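Local coordinates for protein YohF (Salmonella typhimurium, PDB 6WON) that probably works as an oxidoreductase of the short-chain dehydrogenase/reductase family, with acetoin as its presumed substrate, at residues B[63-77]-B[111-124]. Sequence-based numbering, arbitrary orientation.
Sequences LSQLPEGAQAIEHLI and TVDVDGAFLCAQIA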
# COMPACT_ATOMS: atom_id res chain seq x y z
N LEU B 63 18.72 -17.28 -18.88
CA LEU B 63 18.25 -17.51 -17.52
C LEU B 63 17.34 -18.72 -17.38
O LEU B 63 16.72 -18.90 -16.33
CB LEU B 63 17.51 -16.27 -17.00
CG LEU B 63 18.39 -15.07 -16.65
CD1 LEU B 63 17.56 -13.91 -16.11
CD2 LEU B 63 19.48 -15.46 -15.67
N SER B 64 17.24 -19.57 -18.41
CA SER B 64 16.30 -20.68 -18.34
C SER B 64 16.86 -21.85 -17.54
O SER B 64 16.09 -22.64 -16.98
CB SER B 64 15.92 -21.13 -19.76
OG SER B 64 16.79 -22.14 -20.25
N GLN B 65 18.19 -21.98 -17.46
CA GLN B 65 18.83 -23.04 -16.67
C GLN B 65 19.71 -22.39 -15.61
O GLN B 65 20.78 -21.86 -15.92
CB GLN B 65 19.62 -23.99 -17.57
CG GLN B 65 18.77 -24.60 -18.66
CD GLN B 65 19.06 -26.08 -18.85
OE1 GLN B 65 18.70 -26.90 -18.00
NE2 GLN B 65 19.72 -26.42 -19.96
N LEU B 66 19.25 -22.44 -14.36
CA LEU B 66 19.91 -21.79 -13.24
C LEU B 66 20.46 -22.84 -12.28
O LEU B 66 19.95 -23.96 -12.22
CB LEU B 66 18.92 -20.87 -12.51
CG LEU B 66 18.25 -19.78 -13.35
CD1 LEU B 66 17.32 -18.93 -12.49
CD2 LEU B 66 19.29 -18.90 -14.05
N PRO B 67 21.51 -22.51 -11.50
CA PRO B 67 22.15 -21.19 -11.40
C PRO B 67 23.18 -20.89 -12.51
O PRO B 67 23.64 -19.76 -12.59
CB PRO B 67 22.85 -21.28 -10.05
CG PRO B 67 23.26 -22.72 -9.96
CD PRO B 67 22.16 -23.50 -10.63
N GLU B 68 23.49 -21.87 -13.35
CA GLU B 68 24.65 -21.75 -14.24
C GLU B 68 24.48 -20.61 -15.24
O GLU B 68 25.44 -19.89 -15.53
CB GLU B 68 24.90 -23.06 -14.97
CG GLU B 68 25.48 -24.14 -14.09
CD GLU B 68 24.43 -24.83 -13.24
OE1 GLU B 68 23.21 -24.59 -13.46
OE2 GLU B 68 24.82 -25.61 -12.34
N GLY B 69 23.28 -20.42 -15.78
CA GLY B 69 23.08 -19.42 -16.81
C GLY B 69 23.43 -18.01 -16.37
O GLY B 69 23.78 -17.16 -17.19
N ALA B 70 23.34 -17.75 -15.06
CA ALA B 70 23.64 -16.41 -14.58
C ALA B 70 25.14 -16.12 -14.56
O ALA B 70 25.51 -14.95 -14.35
CB ALA B 70 23.03 -16.21 -13.18
N GLN B 71 25.99 -17.12 -14.78
CA GLN B 71 27.43 -16.88 -14.79
C GLN B 71 27.84 -15.89 -15.89
O GLN B 71 28.86 -15.20 -15.75
CB GLN B 71 28.19 -18.19 -14.95
CG GLN B 71 28.33 -18.98 -13.64
CD GLN B 71 28.89 -18.12 -12.52
OE1 GLN B 71 30.05 -17.68 -12.57
NE2 GLN B 71 28.07 -17.87 -11.50
N ALA B 72 27.04 -15.79 -16.96
CA ALA B 72 27.35 -14.81 -18.00
C ALA B 72 27.43 -13.39 -17.45
O ALA B 72 28.13 -12.54 -18.01
CB ALA B 72 26.30 -14.91 -19.12
N ILE B 73 26.72 -13.10 -16.36
CA ILE B 73 26.87 -11.79 -15.72
C ILE B 73 28.28 -11.62 -15.18
O ILE B 73 28.89 -10.55 -15.32
CB ILE B 73 25.82 -11.63 -14.61
CG1 ILE B 73 24.41 -11.70 -15.21
CG2 ILE B 73 26.03 -10.30 -13.88
CD1 ILE B 73 24.04 -10.52 -16.08
N GLU B 74 28.82 -12.65 -14.53
CA GLU B 74 30.19 -12.57 -14.02
C GLU B 74 31.19 -12.40 -15.15
O GLU B 74 32.18 -11.66 -15.00
CB GLU B 74 30.50 -13.82 -13.19
CG GLU B 74 31.96 -13.93 -12.74
CD GLU B 74 32.36 -12.86 -11.74
OE1 GLU B 74 31.46 -12.23 -11.12
OE2 GLU B 74 33.57 -12.65 -11.56
N HIS B 75 30.95 -13.04 -16.30
CA HIS B 75 31.87 -12.88 -17.42
C HIS B 75 31.82 -11.47 -17.99
O HIS B 75 32.86 -10.89 -18.34
CB HIS B 75 31.56 -13.90 -18.51
CG HIS B 75 31.64 -15.32 -18.04
ND1 HIS B 75 32.77 -15.85 -17.45
CD2 HIS B 75 30.73 -16.32 -18.08
CE1 HIS B 75 32.55 -17.11 -17.14
NE2 HIS B 75 31.32 -17.43 -17.52
N LEU B 76 30.62 -10.90 -18.10
CA LEU B 76 30.48 -9.53 -18.59
C LEU B 76 31.18 -8.55 -17.66
O LEU B 76 31.95 -7.69 -18.10
CB LEU B 76 29.00 -9.19 -18.74
CG LEU B 76 28.61 -7.88 -19.44
CD1 LEU B 76 29.30 -7.76 -20.79
CD2 LEU B 76 27.08 -7.79 -19.60
N ILE B 77 30.93 -8.67 -16.35
CA ILE B 77 31.63 -7.84 -15.37
C ILE B 77 33.14 -7.92 -15.58
O ILE B 77 33.83 -6.90 -15.62
CB ILE B 77 31.24 -8.26 -13.94
CG1 ILE B 77 29.74 -8.03 -13.71
CG2 ILE B 77 32.06 -7.48 -12.92
CD1 ILE B 77 29.24 -8.60 -12.39
N THR B 111 11.37 -18.76 -12.55
CA THR B 111 12.77 -18.86 -12.96
C THR B 111 13.23 -17.59 -13.68
O THR B 111 14.23 -16.98 -13.31
CB THR B 111 12.96 -20.09 -13.84
OG1 THR B 111 12.73 -21.26 -13.04
CG2 THR B 111 14.40 -20.16 -14.43
N VAL B 112 12.46 -17.15 -14.69
CA VAL B 112 12.87 -16.00 -15.49
C VAL B 112 12.54 -14.67 -14.80
O VAL B 112 13.24 -13.66 -15.03
CB VAL B 112 12.23 -16.06 -16.89
CG1 VAL B 112 12.76 -17.26 -17.66
CG2 VAL B 112 10.72 -16.12 -16.78
N ASP B 113 11.51 -14.62 -13.96
CA ASP B 113 11.02 -13.33 -13.49
C ASP B 113 11.47 -12.97 -12.08
O ASP B 113 11.31 -11.81 -11.68
CB ASP B 113 9.50 -13.28 -13.56
CG ASP B 113 8.99 -13.22 -14.99
OD1 ASP B 113 9.81 -12.96 -15.90
OD2 ASP B 113 7.80 -13.45 -15.22
N VAL B 114 12.03 -13.90 -11.30
CA VAL B 114 12.58 -13.48 -10.02
C VAL B 114 13.83 -14.27 -9.63
O VAL B 114 14.74 -13.70 -9.01
CB VAL B 114 11.52 -13.52 -8.90
CG1 VAL B 114 11.14 -14.95 -8.52
CG2 VAL B 114 12.00 -12.72 -7.67
N ASP B 115 13.92 -15.56 -9.99
CA ASP B 115 15.12 -16.34 -9.65
C ASP B 115 16.34 -15.78 -10.36
O ASP B 115 17.42 -15.66 -9.76
CB ASP B 115 14.96 -17.83 -10.02
CG ASP B 115 13.90 -18.58 -9.17
OD1 ASP B 115 13.41 -18.03 -8.16
OD2 ASP B 115 13.53 -19.72 -9.55
N GLY B 116 16.20 -15.43 -11.64
CA GLY B 116 17.33 -14.87 -12.37
C GLY B 116 17.78 -13.54 -11.80
O GLY B 116 18.97 -13.33 -11.56
N ALA B 117 16.82 -12.64 -11.55
CA ALA B 117 17.14 -11.34 -10.96
C ALA B 117 17.84 -11.51 -9.62
O ALA B 117 18.75 -10.74 -9.29
CB ALA B 117 15.87 -10.50 -10.80
N PHE B 118 17.41 -12.49 -8.82
CA PHE B 118 18.08 -12.76 -7.55
C PHE B 118 19.55 -13.11 -7.77
O PHE B 118 20.44 -12.59 -7.08
CB PHE B 118 17.36 -13.89 -6.82
CG PHE B 118 18.19 -14.57 -5.78
CD1 PHE B 118 18.59 -13.88 -4.63
CD2 PHE B 118 18.59 -15.88 -5.93
CE1 PHE B 118 19.37 -14.51 -3.66
CE2 PHE B 118 19.37 -16.51 -4.97
CZ PHE B 118 19.76 -15.82 -3.83
N LEU B 119 19.84 -14.00 -8.74
CA LEU B 119 21.21 -14.46 -8.95
C LEU B 119 22.08 -13.37 -9.57
O LEU B 119 23.24 -13.19 -9.18
CB LEU B 119 21.20 -15.70 -9.85
CG LEU B 119 20.65 -16.95 -9.16
CD1 LEU B 119 20.62 -18.12 -10.12
CD2 LEU B 119 21.46 -17.28 -7.89
N CYS B 120 21.56 -12.67 -10.57
CA CYS B 120 22.30 -11.54 -11.15
C CYS B 120 22.58 -10.49 -10.09
O CYS B 120 23.70 -9.96 -10.01
CB CYS B 120 21.50 -10.95 -12.31
SG CYS B 120 21.27 -12.10 -13.73
N ALA B 121 21.60 -10.20 -9.24
CA ALA B 121 21.79 -9.21 -8.18
C ALA B 121 22.91 -9.61 -7.22
O ALA B 121 23.73 -8.77 -6.83
CB ALA B 121 20.48 -9.00 -7.42
N GLN B 122 22.96 -10.89 -6.83
CA GLN B 122 24.03 -11.36 -5.94
C GLN B 122 25.39 -11.10 -6.55
O GLN B 122 26.30 -10.56 -5.90
CB GLN B 122 23.87 -12.86 -5.68
CG GLN B 122 22.90 -13.26 -4.60
CD GLN B 122 22.96 -14.76 -4.34
OE1 GLN B 122 22.90 -15.56 -5.27
NE2 GLN B 122 23.09 -15.14 -3.07
N ILE B 123 25.55 -11.50 -7.81
CA ILE B 123 26.85 -11.38 -8.48
C ILE B 123 27.27 -9.92 -8.56
O ILE B 123 28.41 -9.58 -8.25
CB ILE B 123 26.79 -12.04 -9.86
CG1 ILE B 123 26.69 -13.56 -9.69
CG2 ILE B 123 27.99 -11.62 -10.70
CD1 ILE B 123 26.27 -14.28 -10.95
N ALA B 124 26.35 -9.04 -8.96
CA ALA B 124 26.70 -7.63 -9.07
C ALA B 124 27.01 -7.04 -7.70
O ALA B 124 27.97 -6.27 -7.56
CB ALA B 124 25.58 -6.84 -9.76
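In the Rossmann fold of this short-chain dehydrogenase, I123 on helix 103-131 packs as a knob into a hole formed by Q71, I73, E74 and I77 of helix 71-80. The axes of the segments 71-77 and 111-124 run in roughly the same direction, 31° apart and 9.2 Å at closest approach. The knob divides its work between two branches. CG2, anti to the backbone N because chi1 sets CG1 at -70°, meets I77 CD1 at 3.7 Å and lies beside the carboxylate of E74, whose OE1 is hydrogen-bonded to H127; CD1 reaches back to the carbonyl A70 O at 3.5 Å. One turn earlier the sulfur of C120 abuts I73, SG to CG1 3.5 Å, and the small A70 sets its CB on L119 CB at 3.8 Å.

Earlier in the chain, the loop 63-67 continues along helix 103-131. L63 lays both methyls against G116 CA from one side, where the glycine offers bare backbone. L66 lies alongside T111, pointing the other way, and puts CD1 on D115 CB at 3.6 Å; the D115 carboxylate itself turns to R107 and to W106 of the second subunit. F103 of that subunit packs on both L66 and L119. L119 CD1 touches P67, the residue after a cis peptide bond, at its CA, 3.7 Å away. No hydrogen bond joins the segments, and at the far end the methyl T111 CG2 rests 3.3 Å from L63 O.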